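Local coordinates for protein amidohydrolase (Xanthomonas campestris pv. campestris, PDB 4DZH) that probably deaminates 5'-methylthioadenosine or related adenosines as a zinc-dependent amidohydrolase of the ATZ/TRZ family, at residues Tyr22-Val32 with Leu394-Ile402; Asn139-Ala147 with Val159-Trp170. All coordinates share one frame; numbering follows the deposited sequence.

Two contacts of one amidohydrolase chain illustrate how contact chemistry follows place in the fold. Interaction 2 is buried and local: it joins neighbouring members of a beta-alpha-beta unit beside the zinc site, and its aliphatic and aromatic packing is threaded by water-mediated bonds between backbones. Interaction 1 is partly buried, joins segments separated by 361 residues and is made almost wholly of aliphatic branches and one tyrosine ring, with no hydrogen bond across it; its helix also faces the second subunit. Both reach the same mixed sheet but lie on opposite sides of the chain's centre, about 22 Å apart at their nearest atoms; interaction 2 is nested in the loop that interaction 1 closes.

Interaction 1: residues Tyr22-Val32 with Leu394-Ile402; sequences YVVPIEPHAVV and LHHVLSQLI
Val397 and Leu398, in the first turn of helix 397-403, are the bumps that fill a hollow lined by Tyr22, Val24, Ala30 and Val32. The two branches of Val397 part company: CG2 settles over a face of the Tyr22 ring in a CH-pi contact, 4.0 Å from the ring centroid, while CG1 lies 4.1 Å from Val24 CG2. Leu394 meets the same ring further out, its CD2 being 3.7 Å from Tyr22 OH.

Leu398 is the second bump, reaching into the bend of the loop. Its CG stands anti to its carbonyl carbon (chi1 -61°), and from there the fork opens over two walls: CD2 comes 3.7 Å from Val24 CG1, and CD1 lies 3.8 Å from Ala30 CA, within the type II turn from Pro28 to Val31. Val32 straddles the two helix residues, with CG2 3.8 Å from Leu398 CG and CG1 against Val397. One turn further along the helix, Leu401 CD1 adds a looser touch on Val24 CG2.

Ser399 and His395 hydrogen-bond to Asp92 and Leu86 of the second subunit. Joining strand 22-23 to a late helix is consistent with the small beta domain that amidohydrolases build from both chain ends beside the TIM barrel.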
loop_
_atom_site.group_PDB
_atom_site.type_symbol
_atom_site.label_atom_id
_atom_site.label_comp_id
_atom_site.label_asym_id
_atom_site.label_seq_id
_atom_site.Cartn_x
_atom_site.Cartn_y
_atom_site.Cartn_z
ATOM N N TYR A 22 -18.249 -13.751 -7.304
ATOM C CA TYR A 22 -17.897 -14.243 -5.967
ATOM C C TYR A 22 -18.641 -13.409 -4.967
ATOM O O TYR A 22 -18.720 -12.174 -5.109
ATOM C CB TYR A 22 -16.389 -14.123 -5.702
ATOM C CG TYR A 22 -15.597 -14.862 -6.729
ATOM C CD1 TYR A 22 -15.310 -16.210 -6.561
ATOM C CD2 TYR A 22 -15.151 -14.215 -7.888
ATOM C CE1 TYR A 22 -14.591 -16.912 -7.523
ATOM C CE2 TYR A 22 -14.438 -14.911 -8.870
ATOM C CZ TYR A 22 -14.153 -16.257 -8.673
ATOM O OH TYR A 22 -13.438 -16.970 -9.627
ATOM N N VAL A 23 -19.254 -14.074 -3.990
ATOM C CA VAL A 23 -19.804 -13.347 -2.846
ATOM C C VAL A 23 -19.027 -13.716 -1.587
ATOM O O VAL A 23 -18.848 -14.894 -1.287
ATOM C CB VAL A 23 -21.320 -13.640 -2.616
ATOM C CG1 VAL A 23 -21.816 -12.998 -1.325
ATOM C CG2 VAL A 23 -22.132 -13.168 -3.840
ATOM N N VAL A 24 -18.537 -12.705 -0.863
ATOM C CA VAL A 24 -17.773 -12.931 0.346
ATOM C C VAL A 24 -18.579 -12.442 1.544
ATOM O O VAL A 24 -18.608 -11.246 1.835
ATOM C CB VAL A 24 -16.419 -12.176 0.291
ATOM C CG1 VAL A 24 -15.646 -12.421 1.566
ATOM C CG2 VAL A 24 -15.638 -12.568 -0.997
ATOM N N PRO A 25 -19.283 -13.359 2.235
ATOM C CA PRO A 25 -20.266 -12.916 3.231
ATOM C C PRO A 25 -19.697 -12.434 4.572
ATOM O O PRO A 25 -20.443 -11.760 5.287
ATOM C CB PRO A 25 -21.138 -14.161 3.432
ATOM C CG PRO A 25 -20.179 -15.327 3.197
ATOM C CD PRO A 25 -19.227 -14.830 2.090
ATOM N N ILE A 26 -18.449 -12.791 4.874
ATOM C CA ILE A 26 -17.729 -12.500 6.121
ATOM C C ILE A 26 -18.243 -13.428 7.238
ATOM O O ILE A 26 -17.445 -14.036 7.966
ATOM C CB ILE A 26 -17.826 -11.014 6.539
ATOM C CG1 ILE A 26 -17.274 -10.111 5.427
ATOM C CG2 ILE A 26 -17.060 -10.762 7.842
ATOM C CD1 ILE A 26 -15.814 -10.342 5.078
ATOM N N GLU A 27 -19.566 -13.564 7.308
ATOM C CA GLU A 27 -20.209 -14.560 8.154
ATOM C C GLU A 27 -20.975 -15.469 7.207
ATOM O O GLU A 27 -21.886 -14.999 6.518
ATOM C CB GLU A 27 -21.154 -13.870 9.156
ATOM C CG GLU A 27 -20.431 -13.309 10.391
ATOM C CD GLU A 27 -19.685 -14.410 11.146
ATOM O OE1 GLU A 27 -20.063 -15.590 10.993
ATOM O OE2 GLU A 27 -18.729 -14.125 11.896
ATOM N N PRO A 28 -20.591 -16.752 7.128
ATOM C CA PRO A 28 -19.515 -17.456 7.852
ATOM C C PRO A 28 -18.065 -17.127 7.440
ATOM O O PRO A 28 -17.790 -16.731 6.300
ATOM C CB PRO A 28 -19.811 -18.925 7.534
ATOM C CG PRO A 28 -20.394 -18.869 6.193
ATOM C CD PRO A 28 -21.288 -17.667 6.206
ATOM N N HIS A 29 -17.149 -17.333 8.386
ATOM C CA HIS A 29 -15.746 -16.961 8.244
ATOM C C HIS A 29 -15.036 -17.794 7.192
ATOM O O HIS A 29 -15.270 -19.006 7.061
ATOM C CB HIS A 29 -15.028 -17.117 9.577
ATOM C CG HIS A 29 -13.614 -16.640 9.560
ATOM N ND1 HIS A 29 -13.285 -15.299 9.515
ATOM C CD2 HIS A 29 -12.440 -17.322 9.555
ATOM C CE1 HIS A 29 -11.967 -15.180 9.496
ATOM N NE2 HIS A 29 -11.433 -16.390 9.531
ATOM N N ALA A 30 -14.165 -17.118 6.445
ATOM C CA ALA A 30 -13.266 -17.763 5.485
ATOM C C ALA A 30 -13.981 -18.472 4.358
ATOM O O ALA A 30 -13.386 -19.310 3.670
ATOM C CB ALA A 30 -12.262 -18.695 6.176
ATOM N N VAL A 31 -15.245 -18.128 4.158
ATOM C CA VAL A 31 -16.041 -18.725 3.095
ATOM C C VAL A 31 -16.181 -17.813 1.863
ATOM O O VAL A 31 -16.441 -16.601 1.985
ATOM C CB VAL A 31 -17.420 -19.188 3.644
ATOM C CG1 VAL A 31 -18.448 -19.357 2.542
ATOM C CG2 VAL A 31 -17.237 -20.482 4.428
ATOM N N VAL A 32 -16.014 -18.391 0.677
ATOM C CA VAL A 32 -16.275 -17.644 -0.549
ATOM C C VAL A 32 -17.347 -18.343 -1.402
ATOM O O VAL A 32 -17.190 -19.493 -1.784
ATOM C CB VAL A 32 -14.972 -17.421 -1.370
ATOM C CG1 VAL A 32 -15.265 -16.651 -2.644
ATOM C CG2 VAL A 32 -13.946 -16.667 -0.522
ATOM N N LEU A 394 -6.270 -15.978 -10.320
ATOM C CA LEU A 394 -7.010 -15.909 -9.062
ATOM C C LEU A 394 -6.956 -17.265 -8.372
ATOM O O LEU A 394 -7.859 -18.113 -8.564
ATOM C CB LEU A 394 -8.442 -15.506 -9.413
ATOM C CG LEU A 394 -9.358 -15.098 -8.250
ATOM C CD1 LEU A 394 -8.725 -13.997 -7.457
ATOM C CD2 LEU A 394 -10.709 -14.670 -8.769
ATOM N N HIS A 395 -5.901 -17.519 -7.605
ATOM C CA HIS A 395 -5.795 -18.757 -6.847
ATOM C C HIS A 395 -6.722 -18.770 -5.617
ATOM O O HIS A 395 -7.372 -19.796 -5.325
ATOM C CB HIS A 395 -4.368 -19.012 -6.391
ATOM C CG HIS A 395 -3.440 -19.298 -7.529
ATOM N ND1 HIS A 395 -3.493 -20.483 -8.231
ATOM C CD2 HIS A 395 -2.491 -18.537 -8.130
ATOM C CE1 HIS A 395 -2.585 -20.457 -9.192
ATOM N NE2 HIS A 395 -1.964 -19.286 -9.157
ATOM N N HIS A 396 -6.742 -17.656 -4.882
ATOM C CA HIS A 396 -7.597 -17.487 -3.669
ATOM C C HIS A 396 -8.155 -16.074 -3.586
ATOM O O HIS A 396 -7.413 -15.077 -3.613
ATOM C CB HIS A 396 -6.827 -17.820 -2.405
ATOM C CG HIS A 396 -6.213 -19.186 -2.414
ATOM N ND1 HIS A 396 -6.911 -20.318 -2.039
ATOM C CD2 HIS A 396 -4.969 -19.608 -2.758
ATOM C CE1 HIS A 396 -6.123 -21.375 -2.141
ATOM N NE2 HIS A 396 -4.943 -20.973 -2.577
ATOM N N VAL A 397 -9.466 -15.975 -3.488
ATOM C CA VAL A 397 -10.153 -14.691 -3.518
ATOM C C VAL A 397 -9.848 -13.862 -2.263
ATOM O O VAL A 397 -9.598 -12.661 -2.359
ATOM C CB VAL A 397 -11.680 -14.903 -3.640
ATOM C CG1 VAL A 397 -12.445 -13.608 -3.434
ATOM C CG2 VAL A 397 -11.990 -15.514 -5.014
ATOM N N LEU A 398 -9.866 -14.479 -1.082
ATOM C CA LEU A 398 -9.575 -13.700 0.145
ATOM C C LEU A 398 -8.139 -13.133 0.115
ATOM O O LEU A 398 -7.929 -11.952 0.400
ATOM C CB LEU A 398 -9.817 -14.506 1.423
ATOM C CG LEU A 398 -11.290 -14.913 1.496
ATOM C CD1 LEU A 398 -11.512 -15.790 2.710
ATOM C CD2 LEU A 398 -12.205 -13.691 1.531
ATOM N N SER A 399 -7.176 -13.981 -0.249
ATOM C CA SER A 399 -5.793 -13.573 -0.465
ATOM C C SER A 399 -5.726 -12.401 -1.417
ATOM O O SER A 399 -4.980 -11.438 -1.201
ATOM C CB SER A 399 -5.025 -14.711 -1.165
ATOM O OG SER A 399 -4.659 -15.718 -0.243
ATOM N N GLN A 400 -6.453 -12.508 -2.518
ATOM C CA GLN A 400 -6.406 -11.468 -3.536
ATOM C C GLN A 400 -6.923 -10.131 -3.059
ATOM O O GLN A 400 -6.381 -9.077 -3.396
ATOM C CB GLN A 400 -7.181 -11.914 -4.766
ATOM C CG GLN A 400 -6.378 -11.601 -6.021
ATOM C CD GLN A 400 -5.299 -12.634 -6.258
ATOM O OE1 GLN A 400 -4.534 -13.016 -5.367
ATOM N NE2 GLN A 400 -5.266 -13.146 -7.525
ATOM N N LEU A 401 -7.980 -10.160 -2.252
ATOM C CA LEU A 401 -8.558 -8.905 -1.784
ATOM C C LEU A 401 -7.614 -8.189 -0.828
ATOM O O LEU A 401 -7.552 -6.939 -0.807
ATOM C CB LEU A 401 -9.866 -9.197 -1.043
ATOM C CG LEU A 401 -10.968 -9.531 -2.040
ATOM C CD1 LEU A 401 -12.204 -10.063 -1.248
ATOM C CD2 LEU A 401 -11.379 -8.366 -2.871
ATOM N N ILE A 402 -6.862 -8.954 -0.060
ATOM C CA ILE A 402 -5.973 -8.350 0.934
ATOM C C ILE A 402 -4.575 -8.034 0.394
ATOM O O ILE A 402 -4.031 -6.954 0.676
ATOM C CB ILE A 402 -5.883 -9.261 2.154
ATOM C CG1 ILE A 402 -7.270 -9.385 2.848
ATOM C CG2 ILE A 402 -4.871 -8.724 3.167
ATOM C CD1 ILE A 402 -7.724 -8.085 3.483
#

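Interaction 2: residues Asn139-Ala147 with Val159-Trp170; sequences NYFFADVQA and VGAVIIDFPTAW
In the beta-alpha-beta unit formed by strand 133-139, helix 143-152 and strand 156-163, the start of the helix packs against the second strand and the loop beyond it. Ala143 sits close on that strand, its CB 3.6 Å from Val159 CG1 and also against the carbonyl of Gly160. One turn later Ala147 meets the other branch of Val159. The short segments of helix and strand run nearly antiparallel, at 170°.

The largest burial centres on Trp170, whose CG is anti to its backbone N (chi1 179°), a torsion that lays the indole against the backbone of Phe142 and Ala143 at the helix start. Phe142 CA lies over the face of the six-membered ring, 3.7 Å from its centroid, and Phe142 N also covers that face. The Phe142 ring meets the indole obliquely, planes 58° apart, and receives Trp170 CE3 over one of its own faces. Asp144 comes alongside from the helix, with OD1 3.2 Å from Trp170 CZ3. Phe141 wedges between Val162 and Thr168, and its CD1 lies 3.7 Å from Trp170 CB.

Two waters bridge the segments. One takes the N-H of Tyr140 and lies within bonding distance of the Gly160 carbonyl and Gln146 OE1; the other bridges Tyr140 O, at 2.7 Å, to Val162 N.

Asn139 O accepts a hydrogen bond from the zinc ligand His81, and the side chain of Asn139 lies about 5 Å from a bound zinc ion. Metal ligands at the C-terminal ends of the strands, with helices packed outside, are typical of the amidohydrolase TIM barrel.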
loop_
_atom_site.group_PDB
_atom_site.type_symbol
_atom_site.label_atom_id
_atom_site.label_comp_id
_atom_site.label_asym_id
_atom_site.label_seq_id
_atom_site.Cartn_x
_atom_site.Cartn_y
_atom_site.Cartn_z
ATOM N N ASN A 139 -13.977 11.658 13.841
ATOM C CA ASN A 139 -13.532 12.298 15.073
ATOM C C ASN A 139 -13.021 13.698 14.716
ATOM O O ASN A 139 -11.852 13.863 14.373
ATOM C CB ASN A 139 -12.417 11.396 15.646
ATOM C CG ASN A 139 -11.917 11.829 17.000
ATOM O OD1 ASN A 139 -12.027 12.970 17.381
ATOM N ND2 ASN A 139 -11.292 10.884 17.727
ATOM N N TYR A 140 -13.907 14.702 14.718
ATOM C CA TYR A 140 -13.480 16.053 14.345
ATOM C C TYR A 140 -14.402 17.142 14.924
ATOM O O TYR A 140 -15.544 16.862 15.374
ATOM C CB TYR A 140 -13.352 16.255 12.834
ATOM C CG TYR A 140 -12.216 17.227 12.454
ATOM C CD1 TYR A 140 -10.867 16.864 12.623
ATOM C CD2 TYR A 140 -12.499 18.514 11.963
ATOM C CE1 TYR A 140 -9.865 17.726 12.289
ATOM C CE2 TYR A 140 -11.489 19.389 11.644
ATOM C CZ TYR A 140 -10.175 18.993 11.798
ATOM O OH TYR A 140 -9.146 19.858 11.463
ATOM N N PHE A 141 -13.865 18.374 14.931
ATOM C CA PHE A 141 -14.616 19.560 15.315
ATOM C C PHE A 141 -15.747 19.744 14.332
ATOM O O PHE A 141 -15.691 19.268 13.214
ATOM C CB PHE A 141 -13.679 20.774 15.313
ATOM C CG PHE A 141 -12.493 20.620 16.244
ATOM C CD1 PHE A 141 -12.635 20.833 17.607
ATOM C CD2 PHE A 141 -11.252 20.278 15.741
ATOM C CE1 PHE A 141 -11.566 20.691 18.477
ATOM C CE2 PHE A 141 -10.164 20.136 16.595
ATOM C CZ PHE A 141 -10.335 20.346 17.967
ATOM N N PHE A 142 -16.781 20.473 14.762
ATOM C CA PHE A 142 -17.931 20.712 13.877
ATOM C C PHE A 142 -18.600 19.412 13.440
ATOM O O PHE A 142 -18.995 19.265 12.282
ATOM C CB PHE A 142 -17.597 21.656 12.705
ATOM C CG PHE A 142 -17.211 23.039 13.157
ATOM C CD1 PHE A 142 -15.891 23.323 13.536
ATOM C CD2 PHE A 142 -18.171 24.030 13.278
ATOM C CE1 PHE A 142 -15.548 24.577 13.992
ATOM C CE2 PHE A 142 -17.832 25.286 13.732
ATOM C CZ PHE A 142 -16.521 25.566 14.086
ATOM N N ALA A 143 -18.764 18.523 14.422
ATOM C CA ALA A 143 -19.457 17.254 14.211
ATOM C C ALA A 143 -20.869 17.469 13.700
ATOM O O ALA A 143 -21.370 16.615 12.966
ATOM C CB ALA A 143 -19.482 16.432 15.513
ATOM N N ASP A 144 -21.493 18.609 14.054
ATOM C CA ASP A 144 -22.850 18.895 13.574
ATOM C C ASP A 144 -22.875 18.984 12.050
ATOM O O ASP A 144 -23.732 18.400 11.369
ATOM C CB ASP A 144 -23.435 20.158 14.226
ATOM C CG ASP A 144 -22.589 21.421 14.008
ATOM O OD1 ASP A 144 -21.378 21.338 13.700
ATOM O OD2 ASP A 144 -23.157 22.538 14.160
ATOM N N VAL A 145 -21.893 19.684 11.482
ATOM C CA VAL A 145 -21.779 19.820 10.043
ATOM C C VAL A 145 -21.459 18.461 9.426
ATOM O O VAL A 145 -22.071 18.066 8.430
ATOM C CB VAL A 145 -20.641 20.803 9.691
ATOM C CG1 VAL A 145 -20.369 20.800 8.203
ATOM C CG2 VAL A 145 -20.974 22.229 10.218
ATOM N N GLN A 146 -20.559 17.708 10.061
ATOM C CA GLN A 146 -20.206 16.409 9.506
ATOM C C GLN A 146 -21.392 15.454 9.420
ATOM O O GLN A 146 -21.564 14.792 8.416
ATOM C CB GLN A 146 -19.130 15.748 10.340
ATOM C CG GLN A 146 -17.848 16.565 10.289
ATOM C CD GLN A 146 -16.701 15.826 10.963
ATOM O OE1 GLN A 146 -16.748 15.572 12.177
ATOM N NE2 GLN A 146 -15.672 15.493 10.186
ATOM N N ALA A 147 -22.166 15.376 10.486
ATOM C CA ALA A 147 -23.344 14.504 10.499
ATOM C C ALA A 147 -24.285 14.878 9.352
ATOM O O ALA A 147 -24.729 14.012 8.601
ATOM C CB ALA A 147 -24.058 14.566 11.867
ATOM N N VAL A 159 -20.477 9.463 14.437
ATOM C CA VAL A 159 -19.883 10.805 14.435
ATOM C C VAL A 159 -19.561 11.202 15.851
ATOM O O VAL A 159 -20.435 11.176 16.729
ATOM C CB VAL A 159 -20.841 11.837 13.805
ATOM C CG1 VAL A 159 -20.253 13.246 13.917
ATOM C CG2 VAL A 159 -21.088 11.493 12.344
ATOM N N GLY A 160 -18.301 11.533 16.085
ATOM C CA GLY A 160 -17.910 11.866 17.448
ATOM C C GLY A 160 -17.998 13.338 17.806
ATOM O O GLY A 160 -17.605 14.207 17.010
ATOM N N ALA A 161 -18.437 13.605 19.031
ATOM C CA ALA A 161 -18.462 14.947 19.576
ATOM C C ALA A 161 -17.169 15.116 20.378
ATOM O O ALA A 161 -16.957 14.461 21.405
ATOM C CB ALA A 161 -19.709 15.110 20.509
ATOM N N VAL A 162 -16.270 15.951 19.867
ATOM C CA VAL A 162 -14.982 16.169 20.534
ATOM C C VAL A 162 -15.134 16.755 21.944
ATOM O O VAL A 162 -15.891 17.732 22.145
ATOM C CB VAL A 162 -14.071 17.134 19.698
ATOM C CG1 VAL A 162 -12.775 17.441 20.441
ATOM C CG2 VAL A 162 -13.760 16.572 18.318
ATOM N N ILE A 163 -14.410 16.173 22.903
ATOM C CA ILE A 163 -14.298 16.762 24.225
ATOM C C ILE A 163 -12.798 17.002 24.487
ATOM O O ILE A 163 -11.989 16.075 24.356
ATOM C CB ILE A 163 -14.825 15.806 25.316
ATOM C CG1 ILE A 163 -16.284 15.430 25.062
ATOM C CG2 ILE A 163 -14.585 16.394 26.721
ATOM C CD1 ILE A 163 -17.272 16.649 25.144
ATOM N N ILE A 164 -12.412 18.223 24.865
ATOM C CA ILE A 164 -10.997 18.525 25.099
ATOM C C ILE A 164 -10.945 19.700 26.083
ATOM O O ILE A 164 -11.900 20.487 26.181
ATOM C CB ILE A 164 -10.268 18.789 23.730
ATOM C CG1 ILE A 164 -8.749 18.815 23.894
ATOM C CG2 ILE A 164 -10.772 20.041 23.023
ATOM C CD1 ILE A 164 -8.021 18.859 22.573
ATOM N N ASP A 165 -9.848 19.807 26.827
ATOM C CA ASP A 165 -9.778 20.828 27.883
ATOM C C ASP A 165 -9.512 22.222 27.328
ATOM O O ASP A 165 -9.518 23.177 28.093
ATOM C CB ASP A 165 -8.604 20.569 28.831
ATOM C CG ASP A 165 -8.770 19.344 29.708
ATOM O OD1 ASP A 165 -9.861 18.741 29.785
ATOM O OD2 ASP A 165 -7.761 19.007 30.373
ATOM N N PHE A 166 -9.203 22.341 26.042
ATOM C CA PHE A 166 -8.726 23.610 25.475
ATOM C C PHE A 166 -9.733 24.253 24.523
ATOM O O PHE A 166 -10.484 23.562 23.826
ATOM C CB PHE A 166 -7.404 23.397 24.728
ATOM C CG PHE A 166 -6.410 22.579 25.487
ATOM C CD1 PHE A 166 -5.921 23.024 26.713
ATOM C CD2 PHE A 166 -5.955 21.377 24.982
ATOM C CE1 PHE A 166 -4.993 22.274 27.423
ATOM C CE2 PHE A 166 -5.029 20.620 25.679
ATOM C CZ PHE A 166 -4.554 21.071 26.907
ATOM N N PRO A 167 -9.783 25.589 24.502
ATOM C CA PRO A 167 -10.764 26.260 23.644
ATOM C C PRO A 167 -10.371 26.218 22.184
ATOM O O PRO A 167 -9.174 26.235 21.830
ATOM C CB PRO A 167 -10.764 27.712 24.170
ATOM C CG PRO A 167 -9.403 27.863 24.764
ATOM C CD PRO A 167 -9.073 26.539 25.384
ATOM N N THR A 168 -11.383 26.107 21.338
ATOM C CA THR A 168 -11.213 26.093 19.889
ATOM C C THR A 168 -12.420 26.814 19.318
ATOM O O THR A 168 -13.319 27.233 20.063
ATOM C CB THR A 168 -11.226 24.668 19.327
ATOM O OG1 THR A 168 -12.466 24.038 19.686
ATOM C CG2 THR A 168 -10.062 23.853 19.873
ATOM N N ALA A 169 -12.461 26.932 17.997
ATOM C CA ALA A 169 -13.578 27.567 17.321
ATOM C C ALA A 169 -14.878 26.806 17.578
ATOM O O ALA A 169 -15.978 27.385 17.586
ATOM C CB ALA A 169 -13.294 27.626 15.834
ATOM N N TRP A 170 -14.751 25.498 17.774
ATOM C CA TRP A 170 -15.907 24.658 18.077
ATOM C C TRP A 170 -16.579 24.964 19.428
ATOM O O TRP A 170 -17.814 25.037 19.547
ATOM C CB TRP A 170 -15.478 23.196 17.997
ATOM C CG TRP A 170 -16.531 22.179 18.311
ATOM C CD1 TRP A 170 -16.449 21.208 19.272
ATOM C CD2 TRP A 170 -17.813 22.005 17.673
ATOM N NE1 TRP A 170 -17.590 20.448 19.273
ATOM C CE2 TRP A 170 -18.448 20.916 18.308
ATOM C CE3 TRP A 170 -18.496 22.685 16.660
ATOM C CZ2 TRP A 170 -19.715 20.460 17.937
ATOM C CZ3 TRP A 170 -19.766 22.228 16.288
ATOM C CH2 TRP A 170 -20.357 21.125 16.931
HETATM O O HOH W 1 -16.589 13.865 14.486
HETATM O O HOH W 2 -17.042 17.676 17.507
#